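Local atomic coordinates of titin (Homo sapiens, PDB entry 2J8H), a protein that forms part of the giant elastic filament of muscle, here a rigid pair of A-band immunoglobulin domains, and, as a whole, probably also acts as a protein kinase. Residues A100-L104 / Q188-E192; P134-K140 / F175-K181; G167-K171 / L193-D197. One frame throughout, in Å; residues are numbered along the deposited sequence.

Contact 1 of 3, residues A100-L104 / Q188-E192; sequences AKIHL and QKTVE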
loop_
_atom_site.group_PDB
_atom_site.type_symbol
_atom_site.label_atom_id
_atom_site.label_comp_id
_atom_site.label_asym_id
_atom_site.label_seq_id
_atom_site.Cartn_x
_atom_site.Cartn_y
_atom_site.Cartn_z
ATOM N N ALA A 100 6.300 16.022 1.297
ATOM C CA ALA A 100 6.667 16.683 2.553
ATOM C C ALA A 100 5.711 16.234 3.618
ATOM O O ALA A 100 4.502 16.252 3.397
ATOM C CB ALA A 100 6.637 18.210 2.428
ATOM N N LYS A 101 6.236 15.868 4.783
ATOM C CA LYS A 101 5.399 15.328 5.837
ATOM C C LYS A 101 6.010 15.632 7.185
ATOM O O LYS A 101 7.206 15.512 7.370
ATOM C CB LYS A 101 5.212 13.810 5.632
ATOM C CG LYS A 101 4.277 13.125 6.624
ATOM C CD LYS A 101 2.809 13.393 6.351
ATOM C CE LYS A 101 1.883 13.020 7.588
ATOM N NZ LYS A 101 1.878 14.043 8.699
ATOM N N ILE A 102 5.173 16.065 8.110
ATOM C CA ILE A 102 5.585 16.324 9.487
ATOM C C ILE A 102 5.170 15.105 10.306
ATOM O O ILE A 102 4.052 14.631 10.158
ATOM C CB ILE A 102 4.874 17.559 10.071
ATOM C CG1 ILE A 102 5.296 18.835 9.368
ATOM C CG2 ILE A 102 5.153 17.677 11.557
ATOM C CD1 ILE A 102 6.779 19.076 9.360
ATOM N N HIS A 103 6.075 14.612 11.142
ATOM C CA HIS A 103 5.851 13.398 11.937
ATOM C C HIS A 103 5.941 13.712 13.411
ATOM O O HIS A 103 7.031 13.697 13.984
ATOM C CB HIS A 103 6.926 12.356 11.653
ATOM C CG HIS A 103 7.089 12.022 10.206
ATOM N ND1 HIS A 103 6.129 11.354 9.489
ATOM C CD2 HIS A 103 8.112 12.252 9.348
ATOM C CE1 HIS A 103 6.546 11.198 8.240
ATOM N NE2 HIS A 103 7.745 11.738 8.132
ATOM N N LEU A 104 4.806 13.950 14.048
ATOM C CA LEU A 104 4.768 14.178 15.497
ATOM C C LEU A 104 4.940 12.865 16.252
ATOM O O LEU A 104 4.086 11.972 16.160
ATOM C CB LEU A 104 3.448 14.810 15.894
ATOM C CG LEU A 104 3.113 16.207 15.392
ATOM C CD1 LEU A 104 1.730 16.606 15.969
ATOM C CD2 LEU A 104 4.198 17.224 15.717
ATOM N N GLN A 188 1.334 20.402 7.649
ATOM C CA GLN A 188 1.545 21.193 8.854
ATOM C C GLN A 188 0.963 20.494 10.060
ATOM O O GLN A 188 0.057 19.650 9.944
ATOM C CB GLN A 188 0.972 22.602 8.726
ATOM C CG GLN A 188 -0.512 22.753 8.871
ATOM C CD GLN A 188 -0.946 24.221 8.937
ATOM O OE1 GLN A 188 -0.529 25.050 8.118
ATOM N NE2 GLN A 188 -1.772 24.540 9.916
ATOM N N LYS A 189 1.513 20.825 11.215
ATOM C CA LYS A 189 1.059 20.294 12.482
ATOM C C LYS A 189 1.236 21.405 13.507
ATOM O O LYS A 189 1.999 22.334 13.299
ATOM C CB LYS A 189 1.867 19.066 12.907
ATOM C CG LYS A 189 1.673 17.800 12.059
ATOM C CD LYS A 189 0.270 17.241 12.190
ATOM C CE LYS A 189 -0.037 16.216 11.126
ATOM N NZ LYS A 189 -0.080 16.822 9.737
ATOM N N THR A 190 0.496 21.295 14.597
ATOM C CA THR A 190 0.532 22.255 15.666
ATOM C C THR A 190 1.057 21.572 16.914
ATOM O O THR A 190 0.786 20.400 17.167
ATOM C CB THR A 190 -0.871 22.807 15.906
ATOM O OG1 THR A 190 -1.288 23.479 14.714
ATOM C CG2 THR A 190 -0.918 23.792 17.087
ATOM N N VAL A 191 1.794 22.339 17.704
ATOM C CA VAL A 191 2.273 21.928 19.018
ATOM C C VAL A 191 1.834 22.974 20.045
ATOM O O VAL A 191 2.087 24.166 19.853
ATOM C CB VAL A 191 3.814 21.880 19.037
ATOM C CG1 VAL A 191 4.322 21.486 20.400
ATOM C CG2 VAL A 191 4.325 20.932 17.968
ATOM N N GLU A 192 1.167 22.545 21.109
ATOM C CA GLU A 192 0.843 23.463 22.189
ATOM C C GLU A 192 1.933 23.415 23.245
ATOM O O GLU A 192 2.278 22.337 23.747
ATOM C CB GLU A 192 -0.500 23.158 22.838
ATOM C CG GLU A 192 -0.777 24.150 23.967
ATOM C CD GLU A 192 -2.129 24.012 24.583
ATOM O OE1 GLU A 192 -2.847 23.049 24.238
ATOM O OE2 GLU A 192 -2.464 24.877 25.421
#

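Contact 2 of 3, residues P134-K140 / F175-K181; sequences PVITWQK and FYVVCAK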
loop_
_atom_site.group_PDB
_atom_site.type_symbol
_atom_site.label_atom_id
_atom_site.label_comp_id
_atom_site.label_asym_id
_atom_site.label_seq_id
_atom_site.Cartn_x
_atom_site.Cartn_y
_atom_site.Cartn_z
ATOM N N PRO A 134 12.194 19.586 1.895
ATOM C CA PRO A 134 11.134 20.568 2.003
ATOM C C PRO A 134 11.544 21.906 2.634
ATOM O O PRO A 134 12.538 21.989 3.358
ATOM C CB PRO A 134 10.111 19.858 2.873
ATOM C CG PRO A 134 10.914 19.024 3.745
ATOM C CD PRO A 134 12.091 18.574 2.953
ATOM N N VAL A 135 10.809 22.954 2.276
ATOM C CA VAL A 135 10.911 24.216 2.954
ATOM C C VAL A 135 10.159 24.086 4.272
ATOM O O VAL A 135 9.026 23.632 4.300
ATOM C CB VAL A 135 10.311 25.344 2.146
ATOM C CG1 VAL A 135 10.344 26.633 2.967
ATOM C CG2 VAL A 135 11.098 25.528 0.812
ATOM N N ILE A 136 10.822 24.475 5.353
ATOM C CA ILE A 136 10.280 24.378 6.688
ATOM C C ILE A 136 9.952 25.768 7.167
ATOM O O ILE A 136 10.760 26.679 7.021
ATOM C CB ILE A 136 11.308 23.778 7.657
ATOM C CG1 ILE A 136 11.621 22.324 7.290
ATOM C CG2 ILE A 136 10.854 23.939 9.123
ATOM C CD1 ILE A 136 10.431 21.374 7.251
ATOM N N THR A 137 8.754 25.950 7.723
ATOM C CA THR A 137 8.412 27.219 8.364
ATOM C C THR A 137 7.779 26.990 9.711
ATOM O O THR A 137 7.122 25.984 9.928
ATOM C CB THR A 137 7.453 28.074 7.522
ATOM O OG1 THR A 137 6.211 27.400 7.394
ATOM C CG2 THR A 137 8.019 28.362 6.155
ATOM N N TRP A 138 7.981 27.938 10.616
ATOM C CA TRP A 138 7.365 27.915 11.943
ATOM C C TRP A 138 6.579 29.191 12.138
ATOM O O TRP A 138 6.979 30.268 11.666
ATOM C CB TRP A 138 8.426 27.851 13.044
ATOM C CG TRP A 138 9.064 26.562 13.262
ATOM C CD1 TRP A 138 10.176 26.072 12.639
ATOM C CD2 TRP A 138 8.670 25.578 14.212
ATOM N NE1 TRP A 138 10.488 24.843 13.146
ATOM C CE2 TRP A 138 9.579 24.523 14.121
ATOM C CE3 TRP A 138 7.657 25.510 15.161
ATOM C CZ2 TRP A 138 9.476 23.388 14.910
ATOM C CZ3 TRP A 138 7.565 24.391 15.940
ATOM C CH2 TRP A 138 8.464 23.349 15.816
ATOM N N GLN A 139 5.459 29.071 12.846
ATOM C CA GLN A 139 4.605 30.206 13.180
ATOM C C GLN A 139 4.135 30.069 14.624
ATOM O O GLN A 139 3.980 28.958 15.117
ATOM C CB GLN A 139 3.297 30.208 12.359
ATOM C CG GLN A 139 3.389 30.097 10.864
ATOM C CD GLN A 139 2.118 29.440 10.243
ATOM O OE1 GLN A 139 2.219 28.651 9.281
ATOM N NE2 GLN A 139 0.918 29.765 10.804
ATOM N N LYS A 140 3.864 31.193 15.283
ATOM C CA LYS A 140 3.088 31.177 16.524
ATOM C C LYS A 140 1.801 31.900 16.220
ATOM O O LYS A 140 1.802 33.100 15.941
ATOM C CB LYS A 140 3.795 31.855 17.686
ATOM C CG LYS A 140 3.104 31.603 19.012
ATOM C CD LYS A 140 3.736 32.375 20.154
ATOM C CE LYS A 140 3.078 31.993 21.471
ATOM N NZ LYS A 140 3.637 32.720 22.629
ATOM N N PHE A 175 0.380 28.177 20.776
ATOM C CA PHE A 175 0.260 27.179 19.730
ATOM C C PHE A 175 1.231 27.492 18.619
ATOM O O PHE A 175 1.166 28.562 18.018
ATOM C CB PHE A 175 -1.165 27.172 19.183
ATOM C CG PHE A 175 -2.193 26.765 20.192
ATOM C CD1 PHE A 175 -2.834 27.715 20.960
ATOM C CD2 PHE A 175 -2.509 25.432 20.380
ATOM C CE1 PHE A 175 -3.800 27.344 21.906
ATOM C CE2 PHE A 175 -3.465 25.049 21.316
ATOM C CZ PHE A 175 -4.110 26.010 22.084
ATOM N N TYR A 176 2.157 26.568 18.371
ATOM C CA TYR A 176 3.187 26.769 17.366
ATOM C C TYR A 176 2.862 25.846 16.195
ATOM O O TYR A 176 2.492 24.690 16.392
ATOM C CB TYR A 176 4.560 26.471 17.970
ATOM C CG TYR A 176 4.951 27.484 19.034
ATOM C CD1 TYR A 176 4.537 27.342 20.354
ATOM C CD2 TYR A 176 5.683 28.605 18.705
ATOM C CE1 TYR A 176 4.852 28.298 21.322
ATOM C CE2 TYR A 176 6.028 29.553 19.664
ATOM C CZ TYR A 176 5.611 29.403 20.962
ATOM O OH TYR A 176 5.954 30.362 21.889
ATOM N N VAL A 177 2.942 26.388 14.986
ATOM C CA VAL A 177 2.624 25.654 13.788
ATOM C C VAL A 177 3.911 25.457 12.991
ATOM O O VAL A 177 4.617 26.416 12.716
ATOM C CB VAL A 177 1.574 26.393 12.949
ATOM C CG1 VAL A 177 1.280 25.614 11.679
ATOM C CG2 VAL A 177 0.295 26.612 13.771
ATOM N N VAL A 178 4.223 24.204 12.666
ATOM C CA VAL A 178 5.377 23.877 11.825
ATOM C C VAL A 178 4.833 23.301 10.516
ATOM O O VAL A 178 3.856 22.515 10.509
ATOM C CB VAL A 178 6.327 22.883 12.509
ATOM C CG1 VAL A 178 5.589 21.633 12.936
ATOM C CG2 VAL A 178 7.544 22.565 11.595
ATOM N N CYS A 179 5.434 23.720 9.411
ATOM C CA CYS A 179 4.940 23.352 8.108
ATOM C C CYS A 179 6.106 22.939 7.232
ATOM O O CYS A 179 7.160 23.566 7.285
ATOM C CB CYS A 179 4.172 24.537 7.545
ATOM S SG CYS A 179 3.441 24.322 5.894
ATOM N N ALA A 180 5.928 21.856 6.472
ATOM C CA ALA A 180 6.906 21.387 5.496
ATOM C C ALA A 180 6.224 21.404 4.138
ATOM O O ALA A 180 5.104 20.905 4.009
ATOM C CB ALA A 180 7.388 19.971 5.845
ATOM N N LYS A 181 6.898 21.977 3.138
ATOM C CA LYS A 181 6.393 22.072 1.769
ATOM C C LYS A 181 7.450 21.610 0.775
ATOM O O LYS A 181 8.606 22.035 0.845
ATOM C CB LYS A 181 6.064 23.525 1.380
ATOM C CG LYS A 181 5.111 24.276 2.279
ATOM C CD LYS A 181 5.381 25.808 2.240
ATOM C CE LYS A 181 4.355 26.598 3.086
ATOM N NZ LYS A 181 4.458 26.405 4.566
HETATM O O HOH W 1 7.056 25.400 4.980
HETATM O O HOH W 2 4.479 27.434 9.779
HETATM O O HOH W 3 6.424 33.395 22.265
#

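Contact 3 of 3, residues G167-K171 / L193-D197; sequences GVERK and LDVAD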
loop_
_atom_site.group_PDB
_atom_site.type_symbol
_atom_site.label_atom_id
_atom_site.label_comp_id
_atom_site.label_asym_id
_atom_site.label_seq_id
_atom_site.Cartn_x
_atom_site.Cartn_y
_atom_site.Cartn_z
ATOM N N GLY A 167 15.655 30.545 27.573
ATOM C CA GLY A 167 14.765 30.023 28.596
ATOM C C GLY A 167 13.350 30.500 28.351
ATOM O O GLY A 167 13.117 31.680 28.090
ATOM N N VAL A 168 12.384 29.595 28.474
ATOM C CA VAL A 168 10.994 29.964 28.213
ATOM C C VAL A 168 10.460 30.910 29.238
ATOM O O VAL A 168 10.804 30.835 30.412
ATOM C CB VAL A 168 10.019 28.764 28.165
ATOM C CG1 VAL A 168 10.276 27.952 26.929
ATOM C CG2 VAL A 168 10.133 27.933 29.416
ATOM N N GLU A 169 9.620 31.810 28.748
ATOM C CA GLU A 169 8.902 32.761 29.547
ATOM C C GLU A 169 7.433 32.351 29.504
ATOM O O GLU A 169 7.016 31.578 28.646
ATOM C CB GLU A 169 9.089 34.143 28.942
ATOM C CG GLU A 169 10.542 34.619 29.015
ATOM C CD GLU A 169 10.881 35.733 28.023
ATOM O OE1 GLU A 169 9.953 36.310 27.406
ATOM O OE2 GLU A 169 12.092 36.032 27.862
ATOM N N ARG A 170 6.638 32.872 30.427
ATOM C CA ARG A 170 5.227 32.528 30.478
ATOM C C ARG A 170 4.525 32.877 29.174
ATOM O O ARG A 170 3.601 32.182 28.745
ATOM C CB ARG A 170 4.554 33.270 31.617
ATOM C CG ARG A 170 4.966 32.778 32.959
ATOM C CD ARG A 170 4.273 33.586 34.013
ATOM N NE ARG A 170 4.911 33.390 35.302
ATOM C CZ ARG A 170 5.024 34.323 36.250
ATOM N NH1 ARG A 170 4.533 35.558 36.090
ATOM N NH2 ARG A 170 5.640 34.013 37.386
ATOM N N LYS A 171 4.966 33.963 28.553
ATOM C CA LYS A 171 4.361 34.428 27.320
ATOM C C LYS A 171 4.637 33.504 26.154
ATOM O O LYS A 171 4.019 33.658 25.115
ATOM C CB LYS A 171 4.855 35.832 26.974
ATOM C CG LYS A 171 6.276 35.922 26.426
ATOM C CD LYS A 171 6.723 37.387 26.356
ATOM C CE LYS A 171 7.648 37.669 25.163
ATOM N NZ LYS A 171 7.866 39.158 24.961
ATOM N N LEU A 193 2.456 24.596 23.587
ATOM C CA LEU A 193 3.429 24.745 24.654
ATOM C C LEU A 193 2.715 25.367 25.818
ATOM O O LEU A 193 2.054 26.375 25.656
ATOM C CB LEU A 193 4.570 25.666 24.216
ATOM C CG LEU A 193 5.652 26.040 25.237
ATOM C CD1 LEU A 193 6.194 24.813 25.930
ATOM C CD2 LEU A 193 6.810 26.804 24.562
ATOM N N ASP A 194 2.817 24.767 26.993
ATOM C CA ASP A 194 2.352 25.442 28.196
ATOM C C ASP A 194 3.529 25.618 29.124
ATOM O O ASP A 194 4.465 24.829 29.112
ATOM C CB ASP A 194 1.209 24.700 28.868
ATOM C CG ASP A 194 1.638 23.395 29.476
ATOM O OD1 ASP A 194 1.773 22.411 28.712
ATOM O OD2 ASP A 194 1.826 23.368 30.711
ATOM N N VAL A 195 3.491 26.682 29.912
ATOM C CA VAL A 195 4.585 26.996 30.806
ATOM C C VAL A 195 4.049 27.053 32.228
ATOM O O VAL A 195 3.084 27.762 32.502
ATOM C CB VAL A 195 5.252 28.328 30.423
ATOM C CG1 VAL A 195 6.407 28.653 31.403
ATOM C CG2 VAL A 195 5.742 28.279 28.980
ATOM N N ALA A 196 4.657 26.270 33.114
ATOM C CA ALA A 196 4.301 26.278 34.526
ATOM C C ALA A 196 5.381 27.021 35.302
ATOM O O ALA A 196 6.545 27.085 34.898
ATOM C CB ALA A 196 4.157 24.851 35.039
ATOM N N ASP A 197 5.017 27.609 36.420
ATOM C CA ASP A 197 6.060 28.138 37.277
ATOM C C ASP A 197 6.818 26.975 37.913
ATOM O O ASP A 197 7.953 26.701 37.491
ATOM C CB ASP A 197 5.490 29.094 38.308
ATOM C CG ASP A 197 5.290 30.466 37.736
ATOM O OD1 ASP A 197 4.617 30.559 36.680
ATOM O OD2 ASP A 197 5.840 31.431 38.312
ATOM O OXT ASP A 197 6.299 26.284 38.808
#

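Contact 1 of 3, residues A100-L104 / Q188-E192
I102 and L104 meet K189 where two strands run nearly the same way without sharing backbone bonds: strands 100-102 and 188-192 differ in direction by 17°, and their axes approach to 7.1 Å. The CA atoms of I102 and Q188, 6.4 Å apart, are too far for sheet pairing, and side chains fill the interval. Strand 100-102 instead bonds with strand 123-131, while 188-192 lies between strands 174-182 and 112-117, so the contact joins the two sheets of the second immunoglobulin sandwich along one edge.

K189 carries most of it. Its CG stands beside the backbone N (chi1 -68°) and the chain bends again at chi2 (-66°), which lays the methylenes against the branched side chains opposite. CG2 of I102 rests 3.5 Å from K189 CG, the two side chains sliding past each other in opposite directions. L104, crossing the lysine at a slant, brings CD1 within 3.9 Å of K189 CB, and its CD2 turns to V191 CG2. Branched aliphatic side chains suit this seam because they can pack on the lysine methylenes and also on I126 of strand 123-131.

The two ammonium ends share one carboxylate. K101 NZ, 3.6 Å from K189 NZ, bonds to I102 O in the carbonyl plane, and K189 NZ reaches Q188 O from above that carbonyl's plane at 2.8 Å. Both lysines also form salt bridges with D187, one to each carboxylate oxygen. With an alanine in place of K189, I102 and L104 would probably lose the methylenes they pack on, and D187 one of its two lysines. The contact thus pairs an apolar flank with a shared anion that probably offsets the two neighbouring positive charges, just where the chain enters its second domain.

Contact 2 of 3, residues P134-K140 / F175-K181
V135, T137 and Q139 pair with K181, C179 and V177 as the antiparallel hydrogen-bonded positions, and in each pair both N-H groups find the partner's carbonyl. V177 N reaches Q139 O at 2.8 Å with the straightest of these six bonds (166°).

Several of these carbonyls take a second partner. A water between V135 and C179 donates to V135 O and only weakly to C179 O, accepts from K181 NZ at 2.8 Å, and also bonds with T137 OG1. T137 OG1 bonds to a further water at 2.9 Å, which can donate to Q139 OE1 or V177 O. Threonine suits the spot because its short hydroxyl stays near the strand and can meet both waters, while Q139 NE2 is satisfied by G141 O.

These are the C and F strands of an I-set immunoglobulin domain, and W138 is its core tryptophan. V178, at the place of the usual F-strand cysteine, sets CB 3.7 Å above the centroid of W138's six-membered ring, almost exactly on the normal. Indole NE1 is bonded to T160 OG1 of the other sheet. Toward the P134 end of the strand, I136 CD1 packs on A180 CB at 3.6 Å; a small residue there lets the isoleucine lie close.

Y176 belongs to the tyrosine corner: its OH bonds to D172 O, four residues back, and accepts from a third water at 3.1 Å. K140, with CG opposite the backbone N (chi1 -169°) and the chain extended, runs over one face of the tyrosine ring, its CG 4.0 Å from the centroid. K140 NZ then donates to that third water at 2.9 Å and to A173 O.

Contact 3 of 3, residues G167-K171 / L193-D197
R170 and D197 each keep CG beside the backbone N (chi1 -70° and -82°), and beyond it the arginine chain runs extended from CG to NE, bringing NE and NH2 side-on to the aspartate. Two nitrogens then grip the carboxylate, one to each oxygen: R170 NE donates to D197 OD1 at 3.2 Å, and R170 NH2 to D197 OD2 at 2.8 Å. Both oxygens use their syn lone pairs, but the planes of the two groups stand 26° apart and each oxygen lies out of the guanidinium plane, so the bridge is bidentate without being flat. Arginine suits the place because NE and NH2 can each donate to one oxygen. R118 also lies near, with a long, weak ion pair to D197 OD2, so that two arginines probably share this carboxylate.

In the I-set sandwich, residues 167-171 form the turn between strands E and F, at the pole far from the first domain, and 193-196 is the end of strand G. D197 is the last residue of the deposited fragment.

Next to the bridge the packing is apolar. V195 points its branches into the turn: CG2 lies 3.6 Å from E169 O, and CG1 touches both R170 CA and V168 CG2, the latter at 4.3 Å. The other branch of V168, CG1, reaches L193 CD2 at 4.4 Å. Valine fits at both positions because its two methyls can serve two neighbours at once. V168 also rests on A116 and V122, and its backbone is bonded to G119 and E120, while E169 N donates to D172 OD2, a tie within the turn that leads into strand F.

How the contacts relate
From the N terminus the chain passes through the first immunoglobulin domain and enters the second along 100-104, the first segment of contact 1, whose loop closes only at 188-192. Contact 2 falls wholly within that loop: 134-140 waits for 175-181, so strand C meets strand F. Contact 3 begins at 167-171, inside both loops, and ends at 193-197, beyond both, and therefore crosses each. Contact 1 joins the sheets beside the domain junction, contact 2 forms the middle of one sheet, and contact 3 ties the E-F turn to the end of strand G. Strand 185-196 serves contacts 1 and 3 and lies alongside strand 174-182 of contact 2.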